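Local coordinates for protein endonuclease and methylase LlaGI (Lactococcus lactis, PDB 5FFJ) that recognises a specific DNA sequence and probably methylates it, and in its intact form restricts DNA lacking that mark with an ATP-driven helicase-like motor and nuclease, at residues D767-F772 with A795-I800; S821-E826 with E872-F877; N1029-N1034 with L1257-P1262; I1083-Y1088 with E1132-S1137. All coordinates share one frame; numbering follows the deposited sequence.

Contact 1. Residues D767-F772 with A795-I800; sequences DITRKF and ATFDEI
Phe772 and Phe797 both carry CG anti to the backbone N (chi1 174° and -174°), which turns each ring toward the other segment, so that the two overlap between helices 765-775 and 783-797. The rings lie face to face, planes only 12° apart and centroids 3.6 Å from each other, so this is a true stack and not a T-shaped pair. Atom CD2 of Phe772 sits 3.3 Å from CG of Phe797, and CB of Phe772 adds a CH-pi contact over the same Phe797 face, 3.9 Å from the ring centroid. The edge of the Phe797 ring is met near its plane by Ile768, one turn earlier on the first helix, with CG2 3.9 Å from CE1. That same methyl lies 3.8 Å from CD1 of Ile800, whose side chain crosses Ile768 at about a right angle. Ile800 closes a type I turn that starts at Phe797 and brings the chain back beside that ring. Outside the two segments, Phe810 packs edge-to-face with Phe772, while Leu751 and Leu754 of helix 745-760 cover Phe772 and Ile768. Strand 776-780 joins the two helices in sequence, and such apolar packing between neighbouring helices flanking a parallel sheet is characteristic of the Rossmann-like fold of class I methyltransferases.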
loop_
_atom_site.group_PDB
_atom_site.type_symbol
_atom_site.label_atom_id
_atom_site.label_comp_id
_atom_site.label_asym_id
_atom_site.label_seq_id
_atom_site.Cartn_x
_atom_site.Cartn_y
_atom_site.Cartn_z
ATOM N N ASP A 767 29.230 -4.419 -30.850
ATOM C CA ASP A 767 29.509 -3.711 -29.600
ATOM C C ASP A 767 28.315 -3.807 -28.646
ATOM O O ASP A 767 28.500 -3.834 -27.434
ATOM C CB ASP A 767 29.857 -2.239 -29.862
ATOM C CG ASP A 767 31.354 -2.001 -30.039
ATOM O OD1 ASP A 767 32.169 -2.832 -29.583
ATOM O OD2 ASP A 767 31.719 -0.960 -30.626
ATOM N N ILE A 768 27.099 -3.856 -29.187
ATOM C CA ILE A 768 25.908 -4.048 -28.358
ATOM C C ILE A 768 25.882 -5.446 -27.755
ATOM O O ILE A 768 25.729 -5.604 -26.544
ATOM C CB ILE A 768 24.591 -3.834 -29.154
ATOM C CG1 ILE A 768 24.333 -2.338 -29.358
ATOM C CG2 ILE A 768 23.396 -4.495 -28.425
ATOM C CD1 ILE A 768 23.003 -2.006 -30.032
ATOM N N THR A 769 26.014 -6.449 -28.617
ATOM C CA THR A 769 25.835 -7.846 -28.232
ATOM C C THR A 769 26.635 -8.226 -26.988
ATOM O O THR A 769 26.119 -8.902 -26.100
ATOM C CB THR A 769 26.232 -8.792 -29.384
ATOM O OG1 THR A 769 25.551 -8.403 -30.582
ATOM C CG2 THR A 769 25.873 -10.235 -29.047
ATOM N N ARG A 770 27.887 -7.786 -26.924
ATOM C CA ARG A 770 28.742 -8.086 -25.779
ATOM C C ARG A 770 28.198 -7.468 -24.492
ATOM O O ARG A 770 28.299 -8.070 -23.422
ATOM C CB ARG A 770 30.167 -7.592 -26.029
ATOM C CG ARG A 770 30.231 -6.158 -26.516
ATOM C CD ARG A 770 31.565 -5.508 -26.238
ATOM N NE ARG A 770 31.563 -4.112 -26.662
ATOM C CZ ARG A 770 32.618 -3.309 -26.595
ATOM N NH1 ARG A 770 33.768 -3.766 -26.121
ATOM N NH2 ARG A 770 32.525 -2.051 -27.003
ATOM N N LYS A 771 27.625 -6.270 -24.594
ATOM C CA LYS A 771 27.049 -5.602 -23.429
ATOM C C LYS A 771 25.923 -6.442 -22.854
ATOM O O LYS A 771 25.928 -6.785 -21.672
ATOM C CB LYS A 771 26.517 -4.214 -23.785
ATOM C CG LYS A 771 27.532 -3.278 -24.395
ATOM C CD LYS A 771 27.277 -1.853 -23.954
ATOM C CE LYS A 771 27.877 -1.589 -22.582
ATOM N NZ LYS A 771 29.368 -1.548 -22.618
ATOM N N PHE A 772 24.954 -6.759 -23.706
ATOM C CA PHE A 772 23.831 -7.601 -23.323
ATOM C C PHE A 772 24.319 -8.913 -22.718
ATOM O O PHE A 772 23.757 -9.406 -21.740
ATOM C CB PHE A 772 22.937 -7.880 -24.536
ATOM C CG PHE A 772 21.829 -8.857 -24.262
ATOM C CD1 PHE A 772 22.059 -10.222 -24.323
ATOM C CD2 PHE A 772 20.556 -8.413 -23.949
ATOM C CE1 PHE A 772 21.046 -11.123 -24.068
ATOM C CE2 PHE A 772 19.537 -9.312 -23.697
ATOM C CZ PHE A 772 19.783 -10.668 -23.758
ATOM N N ALA A 795 13.280 -9.956 -24.662
ATOM C CA ALA A 795 12.375 -9.655 -25.766
ATOM C C ALA A 795 12.819 -8.407 -26.522
ATOM O O ALA A 795 12.822 -8.385 -27.752
ATOM C CB ALA A 795 10.955 -9.478 -25.248
ATOM N N THR A 796 13.191 -7.370 -25.780
ATOM C CA THR A 796 13.616 -6.113 -26.385
ATOM C C THR A 796 14.993 -6.242 -27.028
ATOM O O THR A 796 15.419 -5.359 -27.774
ATOM C CB THR A 796 13.645 -4.969 -25.351
ATOM O OG1 THR A 796 14.327 -5.405 -24.167
ATOM C CG2 THR A 796 12.224 -4.536 -24.995
ATOM N N PHE A 797 15.687 -7.338 -26.737
ATOM C CA PHE A 797 16.968 -7.616 -27.377
ATOM C C PHE A 797 16.755 -8.318 -28.715
ATOM O O PHE A 797 17.588 -8.220 -29.616
ATOM C CB PHE A 797 17.857 -8.468 -26.470
ATOM C CG PHE A 797 19.246 -8.673 -27.007
ATOM C CD1 PHE A 797 19.986 -7.599 -27.476
ATOM C CD2 PHE A 797 19.816 -9.935 -27.036
ATOM C CE1 PHE A 797 21.262 -7.779 -27.970
ATOM C CE2 PHE A 797 21.096 -10.122 -27.527
ATOM C CZ PHE A 797 21.819 -9.042 -27.995
ATOM N N ASP A 798 15.631 -9.019 -28.837
ATOM C CA ASP A 798 15.292 -9.727 -30.069
ATOM C C ASP A 798 15.096 -8.756 -31.233
ATOM O O ASP A 798 15.064 -9.167 -32.393
ATOM C CB ASP A 798 14.031 -10.575 -29.864
ATOM C CG ASP A 798 13.659 -11.385 -31.094
ATOM O OD1 ASP A 798 14.358 -12.379 -31.389
ATOM O OD2 ASP A 798 12.663 -11.032 -31.761
ATOM N N GLU A 799 14.974 -7.468 -30.920
ATOM C CA GLU A 799 14.900 -6.434 -31.948
ATOM C C GLU A 799 16.122 -6.503 -32.859
ATOM O O GLU A 799 16.075 -6.066 -34.010
ATOM C CB GLU A 799 14.793 -5.046 -31.315
ATOM N N ILE A 800 17.214 -7.053 -32.334
ATOM C CA ILE A 800 18.428 -7.259 -33.113
ATOM C C ILE A 800 19.112 -8.567 -32.716
ATOM O O ILE A 800 18.671 -9.651 -33.104
ATOM C CB ILE A 800 19.414 -6.084 -32.941
ATOM C CG1 ILE A 800 19.790 -5.900 -31.465
ATOM C CG2 ILE A 800 18.796 -4.807 -33.487
ATOM C CD1 ILE A 800 20.915 -4.902 -31.227
#

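Contact 2. Residues S821-E826 with E872-F877; sequences STETEE and EYPRLF
The loop at Glu823 comes up against the first turn of helix 874-885, with the CA atoms of Glu823 and Arg875 5.6 Å apart and Tyr873 in the N-cap position. CB of Glu823 points away from that helix, but the chain folds back at chi2 (-65°) and delivers the carboxylate to the backbone N-H groups of the opening turn. OE1 takes the N-H of Arg875 on its syn lone pair, at 2.9 Å and fairly straight (163°). OE2 accepts from Leu876 N at 2.8 Å, met nearly end-on to the C-O bond but more bent at the hydrogen (130°). CB of Tyr873 and CD of Pro874 close in on the same carboxylate, the latter 3.3 Å from OE1. Arg875 slides past Glu823 in the opposite direction: its guanidinium passes with one face over the Glu823 carbonyl oxygen, and NE stays 5.2 Å from OE1, so the two charges form no salt bridge. The positive end of the helix would be expected to steady the anion. Replacing Glu823 by an alanine would probably leave the Arg875 N-H without its mate and let the loop drift from the helix. A side-chain carboxylate set on the first-turn N-H groups is a classic way of finishing a helix N terminus, here in the methyltransferase domain, at the start of the helix that follows strand 850-853 and the NPPY sequence after it.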
loop_
_atom_site.group_PDB
_atom_site.type_symbol
_atom_site.label_atom_id
_atom_site.label_comp_id
_atom_site.label_asym_id
_atom_site.label_seq_id
_atom_site.Cartn_x
_atom_site.Cartn_y
_atom_site.Cartn_z
ATOM N N SER A 821 24.091 -8.617 -0.183
ATOM C CA SER A 821 25.196 -9.178 -0.953
ATOM C C SER A 821 26.542 -8.889 -0.294
ATOM O O SER A 821 27.336 -9.800 -0.061
ATOM C CB SER A 821 25.190 -8.627 -2.380
ATOM O OG SER A 821 24.018 -9.020 -3.073
ATOM N N THR A 822 26.787 -7.618 0.012
ATOM C CA THR A 822 28.062 -7.195 0.587
ATOM C C THR A 822 28.100 -7.343 2.108
ATOM O O THR A 822 29.039 -6.877 2.756
ATOM C CB THR A 822 28.370 -5.727 0.235
ATOM O OG1 THR A 822 27.288 -4.890 0.667
ATOM C CG2 THR A 822 28.566 -5.563 -1.263
ATOM N N GLU A 823 27.088 -7.991 2.676
ATOM C CA GLU A 823 27.015 -8.163 4.126
ATOM C C GLU A 823 27.872 -9.329 4.607
ATOM O O GLU A 823 28.862 -9.128 5.308
ATOM C CB GLU A 823 25.565 -8.366 4.569
ATOM C CG GLU A 823 24.791 -7.070 4.762
ATOM C CD GLU A 823 25.341 -6.225 5.896
ATOM O OE1 GLU A 823 25.723 -6.800 6.937
ATOM O OE2 GLU A 823 25.400 -4.987 5.742
ATOM N N THR A 824 27.481 -10.545 4.236
ATOM C CA THR A 824 28.200 -11.747 4.646
ATOM C C THR A 824 28.628 -12.576 3.438
ATOM O O THR A 824 27.964 -12.571 2.400
ATOM C CB THR A 824 27.342 -12.623 5.584
ATOM O OG1 THR A 824 28.074 -13.802 5.946
ATOM C CG2 THR A 824 26.035 -13.022 4.912
ATOM N N GLU A 825 29.743 -13.286 3.589
ATOM C CA GLU A 825 30.277 -14.138 2.532
ATOM C C GLU A 825 29.924 -15.604 2.768
ATOM O O GLU A 825 30.290 -16.474 1.977
ATOM C CB GLU A 825 31.796 -13.977 2.438
ATOM N N GLU A 826 29.213 -15.873 3.859
ATOM C CA GLU A 826 28.801 -17.232 4.191
ATOM C C GLU A 826 27.554 -17.224 5.071
ATOM O O GLU A 826 27.125 -18.267 5.566
ATOM C CB GLU A 826 29.935 -17.979 4.895
ATOM N N GLU A 872 17.754 -5.106 8.905
ATOM C CA GLU A 872 19.047 -4.719 9.447
ATOM C C GLU A 872 20.175 -5.272 8.581
ATOM O O GLU A 872 20.289 -6.484 8.391
ATOM C CB GLU A 872 19.192 -5.208 10.890
ATOM N N TYR A 873 20.980 -4.364 8.037
ATOM C CA TYR A 873 22.180 -4.710 7.279
ATOM C C TYR A 873 23.409 -4.167 8.011
ATOM O O TYR A 873 23.920 -3.104 7.654
ATOM C CB TYR A 873 22.107 -4.136 5.861
ATOM C CG TYR A 873 20.854 -4.521 5.102
ATOM C CD1 TYR A 873 20.284 -5.777 5.255
ATOM C CD2 TYR A 873 20.238 -3.627 4.235
ATOM C CE1 TYR A 873 19.141 -6.135 4.562
ATOM C CE2 TYR A 873 19.098 -3.976 3.537
ATOM C CZ TYR A 873 18.552 -5.229 3.705
ATOM O OH TYR A 873 17.412 -5.574 3.010
ATOM N N PRO A 874 23.887 -4.896 9.036
ATOM C CA PRO A 874 24.874 -4.374 9.994
ATOM C C PRO A 874 26.131 -3.781 9.359
ATOM O O PRO A 874 26.621 -2.753 9.832
ATOM C CB PRO A 874 25.231 -5.607 10.834
ATOM C CG PRO A 874 24.045 -6.501 10.716
ATOM C CD PRO A 874 23.533 -6.298 9.329
ATOM N N ARG A 875 26.640 -4.409 8.306
ATOM C CA ARG A 875 27.890 -3.970 7.695
ATOM C C ARG A 875 27.686 -2.693 6.884
ATOM O O ARG A 875 28.621 -1.915 6.696
ATOM C CB ARG A 875 28.473 -5.076 6.808
ATOM C CG ARG A 875 29.977 -5.285 6.985
ATOM C CD ARG A 875 30.359 -6.740 7.259
ATOM N NE ARG A 875 30.756 -7.444 6.042
ATOM C CZ ARG A 875 31.601 -8.472 6.005
ATOM N NH1 ARG A 875 32.156 -8.934 7.118
ATOM N NH2 ARG A 875 31.895 -9.041 4.845
ATOM N N LEU A 876 26.460 -2.477 6.410
ATOM C CA LEU A 876 26.139 -1.281 5.636
ATOM C C LEU A 876 25.761 -0.119 6.553
ATOM O O LEU A 876 26.075 1.036 6.261
ATOM C CB LEU A 876 25.006 -1.564 4.648
ATOM C CG LEU A 876 24.546 -0.376 3.795
ATOM C CD1 LEU A 876 25.673 0.155 2.920
ATOM C CD2 LEU A 876 23.352 -0.769 2.942
ATOM N N PHE A 877 25.078 -0.427 7.651
ATOM C CA PHE A 877 24.760 0.579 8.659
ATOM C C PHE A 877 26.039 1.214 9.188
ATOM O O PHE A 877 26.112 2.428 9.383
ATOM C CB PHE A 877 23.975 -0.033 9.823
ATOM C CG PHE A 877 22.520 -0.295 9.526
ATOM C CD1 PHE A 877 21.988 -0.073 8.264
ATOM C CD2 PHE A 877 21.682 -0.763 10.524
ATOM C CE1 PHE A 877 20.649 -0.319 8.010
ATOM C CE2 PHE A 877 20.346 -1.009 10.275
ATOM C CZ PHE A 877 19.829 -0.787 9.018
#

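Contact 3. Residues N1029-N1034 with L1257-P1262; sequences NNDWIN and LKKDLP
Lys1259, the last residue of helix 1254-1259 in the specificity domain, reaches across a domain interface into the loop that follows strand 1022-1024, an outermost strand of the methyltransferase sheet. Its chain is extended beyond CG, which puts NZ among the backbone carbonyls of the loop. NZ gives a weak hydrogen bond to the carbonyl oxygen of Asn1034 at 2.9 Å, and the carbonyl oxygen of Ile1033 is 2.6 Å from the same nitrogen. Asp1031 approaches from the opposite direction, OD2 resting 3.6 Å from CD of Lys1259 and making only a long salt bridge of 3.7 Å to NZ. A small charge network at this interface gathers round Asp927, on the methyltransferase side, which pairs with both Lys1259 and Lys1258 and also accepts from ND2 of Asn1034. Arg935 of helix 932-941 holds the other oxygen of Asp1031, OD1, in a salt bridge. With a leucine in place of Lys1259, Asp927 would probably lose one of its two lysine mates and the Asn1034 carbonyl its donor. CB of Asn1034 also lies close to the ammonium group, 3.4 Å from NZ.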
loop_
_atom_site.group_PDB
_atom_site.type_symbol
_atom_site.label_atom_id
_atom_site.label_comp_id
_atom_site.label_asym_id
_atom_site.label_seq_id
_atom_site.Cartn_x
_atom_site.Cartn_y
_atom_site.Cartn_z
ATOM N N ASN A 1029 27.839 25.229 7.285
ATOM C CA ASN A 1029 26.803 24.299 7.718
ATOM C C ASN A 1029 26.578 23.174 6.708
ATOM O O ASN A 1029 25.659 22.371 6.862
ATOM C CB ASN A 1029 25.489 25.049 7.956
ATOM C CG ASN A 1029 25.683 26.334 8.742
ATOM O OD1 ASN A 1029 26.519 26.405 9.643
ATOM N ND2 ASN A 1029 24.906 27.360 8.402
ATOM N N ASN A 1030 27.418 23.126 5.677
ATOM C CA ASN A 1030 27.291 22.138 4.606
ATOM C C ASN A 1030 25.931 22.236 3.916
ATOM O O ASN A 1030 25.388 21.232 3.451
ATOM C CB ASN A 1030 27.500 20.714 5.143
ATOM C CG ASN A 1030 28.782 20.566 5.941
ATOM O OD1 ASN A 1030 29.867 20.429 5.375
ATOM N ND2 ASN A 1030 28.662 20.573 7.262
ATOM N N ASP A 1031 25.384 23.450 3.865
ATOM C CA ASP A 1031 24.118 23.701 3.186
ATOM C C ASP A 1031 24.360 24.156 1.749
ATOM O O ASP A 1031 25.136 25.080 1.500
ATOM C CB ASP A 1031 23.295 24.755 3.938
ATOM C CG ASP A 1031 22.744 24.240 5.254
ATOM O OD1 ASP A 1031 22.602 23.010 5.406
ATOM O OD2 ASP A 1031 22.440 25.072 6.134
ATOM N N TRP A 1032 23.688 23.500 0.808
ATOM C CA TRP A 1032 23.789 23.852 -0.604
ATOM C C TRP A 1032 22.844 24.999 -0.956
ATOM O O TRP A 1032 23.241 25.956 -1.624
ATOM C CB TRP A 1032 23.482 22.634 -1.479
ATOM C CG TRP A 1032 24.493 21.537 -1.356
ATOM C CD1 TRP A 1032 25.720 21.617 -0.771
ATOM C CD2 TRP A 1032 24.361 20.191 -1.828
ATOM N NE1 TRP A 1032 26.365 20.407 -0.850
ATOM C CE2 TRP A 1032 25.550 19.513 -1.495
ATOM C CE3 TRP A 1032 23.355 19.494 -2.501
ATOM C CZ2 TRP A 1032 25.759 18.176 -1.812
ATOM C CZ3 TRP A 1032 23.563 18.166 -2.813
ATOM C CH2 TRP A 1032 24.755 17.521 -2.469
ATOM N N ILE A 1033 21.596 24.897 -0.502
ATOM C CA ILE A 1033 20.579 25.904 -0.796
ATOM C C ILE A 1033 19.942 26.466 0.474
ATOM O O ILE A 1033 20.022 25.859 1.544
ATOM C CB ILE A 1033 19.472 25.332 -1.700
ATOM C CG1 ILE A 1033 18.850 24.076 -1.080
ATOM C CG2 ILE A 1033 20.036 25.014 -3.077
ATOM C CD1 ILE A 1033 17.537 23.667 -1.738
ATOM N N ASN A 1034 19.304 27.626 0.335
ATOM C CA ASN A 1034 18.716 28.335 1.464
ATOM C C ASN A 1034 19.766 28.565 2.540
ATOM O O ASN A 1034 19.492 28.420 3.730
ATOM C CB ASN A 1034 17.527 27.558 2.031
ATOM C CG ASN A 1034 16.465 27.277 0.990
ATOM O OD1 ASN A 1034 15.987 28.185 0.306
ATOM N ND2 ASN A 1034 16.092 26.010 0.856
ATOM N N LEU A 1257 15.473 30.905 10.421
ATOM C CA LEU A 1257 14.268 30.583 11.173
ATOM C C LEU A 1257 13.823 29.152 10.885
ATOM O O LEU A 1257 13.214 28.497 11.733
ATOM C CB LEU A 1257 13.146 31.566 10.838
ATOM C CG LEU A 1257 13.248 32.965 11.448
ATOM C CD1 LEU A 1257 12.121 33.845 10.920
ATOM C CD2 LEU A 1257 13.211 32.901 12.967
ATOM N N LYS A 1258 14.132 28.672 9.684
ATOM C CA LYS A 1258 13.815 27.301 9.302
ATOM C C LYS A 1258 14.818 26.310 9.877
ATOM O O LYS A 1258 14.438 25.272 10.416
ATOM C CB LYS A 1258 13.785 27.155 7.776
ATOM C CG LYS A 1258 13.828 25.698 7.296
ATOM C CD LYS A 1258 13.824 25.571 5.783
ATOM C CE LYS A 1258 13.986 24.114 5.385
ATOM N NZ LYS A 1258 13.958 23.924 3.916
ATOM N N LYS A 1259 16.100 26.636 9.756
ATOM C CA LYS A 1259 17.155 25.649 9.947
ATOM C C LYS A 1259 17.744 25.629 11.357
ATOM O O LYS A 1259 18.606 24.803 11.657
ATOM C CB LYS A 1259 18.265 25.890 8.920
ATOM C CG LYS A 1259 17.815 25.628 7.492
ATOM C CD LYS A 1259 18.945 25.772 6.495
ATOM C CE LYS A 1259 18.615 25.032 5.212
ATOM N NZ LYS A 1259 19.378 25.546 4.046
ATOM N N ASP A 1260 17.274 26.518 12.226
ATOM C CA ASP A 1260 17.717 26.507 13.618
ATOM C C ASP A 1260 16.828 27.388 14.489
ATOM O O ASP A 1260 16.062 28.211 13.991
ATOM C CB ASP A 1260 19.180 26.960 13.717
ATOM C CG ASP A 1260 19.807 26.643 15.067
ATOM O OD1 ASP A 1260 19.235 27.033 16.108
ATOM O OD2 ASP A 1260 20.874 25.996 15.085
ATOM N N LEU A 1261 16.929 27.180 15.796
ATOM C CA LEU A 1261 16.176 27.954 16.777
ATOM C C LEU A 1261 16.448 29.444 16.599
ATOM O O LEU A 1261 17.594 29.835 16.380
ATOM C CB LEU A 1261 16.557 27.504 18.188
ATOM C CG LEU A 1261 15.566 27.693 19.336
ATOM C CD1 LEU A 1261 14.247 27.001 19.050
ATOM C CD2 LEU A 1261 16.183 27.145 20.614
ATOM N N PRO A 1262 15.396 30.283 16.686
ATOM C CA PRO A 1262 15.554 31.721 16.427
ATOM C C PRO A 1262 16.604 32.411 17.292
ATOM O O PRO A 1262 16.917 31.952 18.389
ATOM C CB PRO A 1262 14.166 32.291 16.738
ATOM C CG PRO A 1262 13.239 31.157 16.541
ATOM C CD PRO A 1262 13.989 29.932 16.952
#

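Contact 4. Residues I1083-Y1088 with E1132-S1137; sequences IMIKNY and EKTQFS
Tyr1088 and Ile1085 stand one turn apart on helix 1074-1096 of the specificity domain, and both face an extended but irregular segment, 1132-1137, that runs alongside the helix in the opposite direction. The segment alternates: Thr1134 and Phe1136 direct CB toward the helix, whereas Lys1133 and Gln1135 direct theirs away, Lys1133 going on to a salt bridge with Asp1093 further along the same helix. Ile1085 spreads its two branches over the segment. Chi1 of -73° sets CG1 beside the backbone N and leaves CG2 anti to it; that methyl lies 3.4 Å from OG1 of Thr1134, while the longer branch carries CD1 to within 3.8 Å of CB of Phe1136. Ile1085 crosses each of these partners at about a right angle, and CD1 meets the Phe1136 ring at its edge, near the ring plane. The end of the Phe1136 side chain leads away from Ile1085, and the residue also packs on Val1081 and Gln1082, earlier in the helix. Tyr1088 works at the other end, its ring also meeting Phe1159 with the planes at a steep angle. Asn1089, next on the helix, donates from ND2 to the carbonyl of Thr1134, adding a second polar tie. The first comes from Tyr1088, whose hydroxyl donates to the carbonyl oxygen of Glu1132 over 2.9 Å, the OH tilted 25° from the carbonyl plane and the C=O...O angle 141°.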
loop_
_atom_site.group_PDB
_atom_site.type_symbol
_atom_site.label_atom_id
_atom_site.label_comp_id
_atom_site.label_asym_id
_atom_site.label_seq_id
_atom_site.Cartn_x
_atom_site.Cartn_y
_atom_site.Cartn_z
ATOM N N ILE A 1083 -10.558 1.652 28.141
ATOM C CA ILE A 1083 -10.648 0.504 27.239
ATOM C C ILE A 1083 -9.257 -0.035 26.931
ATOM O O ILE A 1083 -8.974 -1.213 27.149
ATOM C CB ILE A 1083 -11.358 0.864 25.912
ATOM C CG1 ILE A 1083 -12.876 0.747 26.056
ATOM C CG2 ILE A 1083 -10.911 -0.060 24.773
ATOM C CD1 ILE A 1083 -13.501 1.758 26.987
ATOM N N MET A 1084 -8.394 0.836 26.418
ATOM C CA MET A 1084 -7.046 0.443 26.028
ATOM C C MET A 1084 -6.228 -0.055 27.217
ATOM O O MET A 1084 -5.509 -1.048 27.101
ATOM C CB MET A 1084 -6.327 1.611 25.357
ATOM C CG MET A 1084 -4.909 1.293 24.914
ATOM S SD MET A 1084 -4.193 2.601 23.903
ATOM C CE MET A 1084 -2.473 2.108 23.880
ATOM N N ILE A 1085 -6.332 0.629 28.353
ATOM C CA ILE A 1085 -5.603 0.215 29.547
ATOM C C ILE A 1085 -6.071 -1.166 29.998
ATOM O O ILE A 1085 -5.266 -1.978 30.452
ATOM C CB ILE A 1085 -5.764 1.233 30.697
ATOM C CG1 ILE A 1085 -4.938 2.486 30.395
ATOM C CG2 ILE A 1085 -5.315 0.624 32.032
ATOM C CD1 ILE A 1085 -5.030 3.578 31.443
ATOM N N LYS A 1086 -7.369 -1.430 29.878
ATOM C CA LYS A 1086 -7.891 -2.757 30.179
ATOM C C LYS A 1086 -7.349 -3.762 29.171
ATOM O O LYS A 1086 -6.862 -4.825 29.549
ATOM C CB LYS A 1086 -9.422 -2.774 30.165
ATOM C CG LYS A 1086 -10.072 -2.171 31.404
ATOM C CD LYS A 1086 -11.472 -2.730 31.624
ATOM C CE LYS A 1086 -12.356 -1.749 32.377
ATOM N NZ LYS A 1086 -12.796 -0.620 31.510
ATOM N N ASN A 1087 -7.427 -3.413 27.889
ATOM C CA ASN A 1087 -6.941 -4.285 26.826
ATOM C C ASN A 1087 -5.454 -4.576 26.984
ATOM O O ASN A 1087 -5.001 -5.689 26.724
ATOM C CB ASN A 1087 -7.206 -3.662 25.453
ATOM C CG ASN A 1087 -8.677 -3.663 25.082
ATOM O OD1 ASN A 1087 -9.489 -4.338 25.716
ATOM N ND2 ASN A 1087 -9.027 -2.913 24.042
ATOM N N TYR A 1088 -4.700 -3.574 27.424
ATOM C CA TYR A 1088 -3.261 -3.724 27.589
ATOM C C TYR A 1088 -2.926 -4.631 28.769
ATOM O O TYR A 1088 -2.069 -5.508 28.662
ATOM C CB TYR A 1088 -2.595 -2.360 27.775
ATOM C CG TYR A 1088 -1.158 -2.462 28.224
ATOM C CD1 TYR A 1088 -0.156 -2.822 27.333
ATOM C CD2 TYR A 1088 -0.805 -2.209 29.541
ATOM C CE1 TYR A 1088 1.159 -2.922 27.741
ATOM C CE2 TYR A 1088 0.506 -2.305 29.958
ATOM C CZ TYR A 1088 1.486 -2.663 29.055
ATOM O OH TYR A 1088 2.796 -2.762 29.467
ATOM N N GLU A 1132 4.428 -5.245 32.941
ATOM C CA GLU A 1132 4.057 -3.957 33.512
ATOM C C GLU A 1132 2.599 -3.624 33.262
ATOM O O GLU A 1132 2.141 -3.621 32.120
ATOM C CB GLU A 1132 4.925 -2.845 32.937
ATOM C CG GLU A 1132 6.409 -3.024 33.202
ATOM C CD GLU A 1132 7.133 -1.716 33.492
ATOM O OE1 GLU A 1132 6.486 -0.644 33.509
ATOM O OE2 GLU A 1132 8.361 -1.765 33.709
ATOM N N LYS A 1133 1.884 -3.336 34.342
ATOM C CA LYS A 1133 0.502 -2.888 34.263
ATOM C C LYS A 1133 0.403 -1.416 34.640
ATOM O O LYS A 1133 1.370 -0.830 35.133
ATOM C CB LYS A 1133 -0.387 -3.727 35.182
ATOM C CG LYS A 1133 -0.532 -5.183 34.770
ATOM C CD LYS A 1133 -1.727 -5.805 35.472
ATOM C CE LYS A 1133 -1.926 -7.260 35.101
ATOM N NZ LYS A 1133 -3.168 -7.794 35.727
ATOM N N THR A 1134 -0.766 -0.826 34.404
ATOM C CA THR A 1134 -1.019 0.559 34.782
ATOM C C THR A 1134 -2.350 0.753 35.480
ATOM O O THR A 1134 -3.275 -0.046 35.326
ATOM C CB THR A 1134 -1.017 1.490 33.565
ATOM O OG1 THR A 1134 -1.951 1.008 32.594
ATOM C CG2 THR A 1134 0.333 1.542 32.953
ATOM N N GLN A 1135 -2.432 1.839 36.239
ATOM C CA GLN A 1135 -3.697 2.327 36.749
ATOM C C GLN A 1135 -4.148 3.492 35.883
ATOM O O GLN A 1135 -3.323 4.264 35.393
ATOM C CB GLN A 1135 -3.573 2.765 38.209
ATOM C CG GLN A 1135 -3.542 1.625 39.218
ATOM C CD GLN A 1135 -3.764 2.113 40.638
ATOM O OE1 GLN A 1135 -3.678 3.310 40.913
ATOM N NE2 GLN A 1135 -4.058 1.190 41.548
ATOM N N PHE A 1136 -5.456 3.608 35.682
ATOM C CA PHE A 1136 -6.012 4.776 35.019
ATOM C C PHE A 1136 -6.179 5.903 36.029
ATOM O O PHE A 1136 -6.954 5.788 36.980
ATOM C CB PHE A 1136 -7.352 4.455 34.361
ATOM C CG PHE A 1136 -8.170 5.673 34.050
ATOM C CD1 PHE A 1136 -7.833 6.501 32.992
ATOM C CD2 PHE A 1136 -9.269 5.998 34.825
ATOM C CE1 PHE A 1136 -8.583 7.629 32.709
ATOM C CE2 PHE A 1136 -10.023 7.122 34.548
ATOM C CZ PHE A 1136 -9.679 7.939 33.491
ATOM N N SER A 1137 -5.438 6.986 35.817
ATOM C CA SER A 1137 -5.495 8.149 36.694
ATOM C C SER A 1137 -6.332 9.252 36.054
ATOM O O SER A 1137 -5.859 9.964 35.171
ATOM C CB SER A 1137 -4.085 8.665 36.995
ATOM O OG SER A 1137 -3.217 7.600 37.344
#

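Following the chain, contact 1 closes the first and shortest loop, joining helices 765-775 and 783-797 around strand 776-780. Contact 2 comes next in series and brings the loop after helix 818-821 to the start of helix 874-885; both contacts belong to the methyltransferase domain, and their centres lie 33 Å apart. Contact 3 spans more than 220 residues and ties the far edge of the methyltransferase sheet to the specificity domain. Contact 4 opens and closes wholly within that span, binding helix 1074-1096 to the segment before strand 1141-1147. None of the four touches another; contacts 1 and 4, with centres 65 Å apart, lie on opposite sides of the chain's centre.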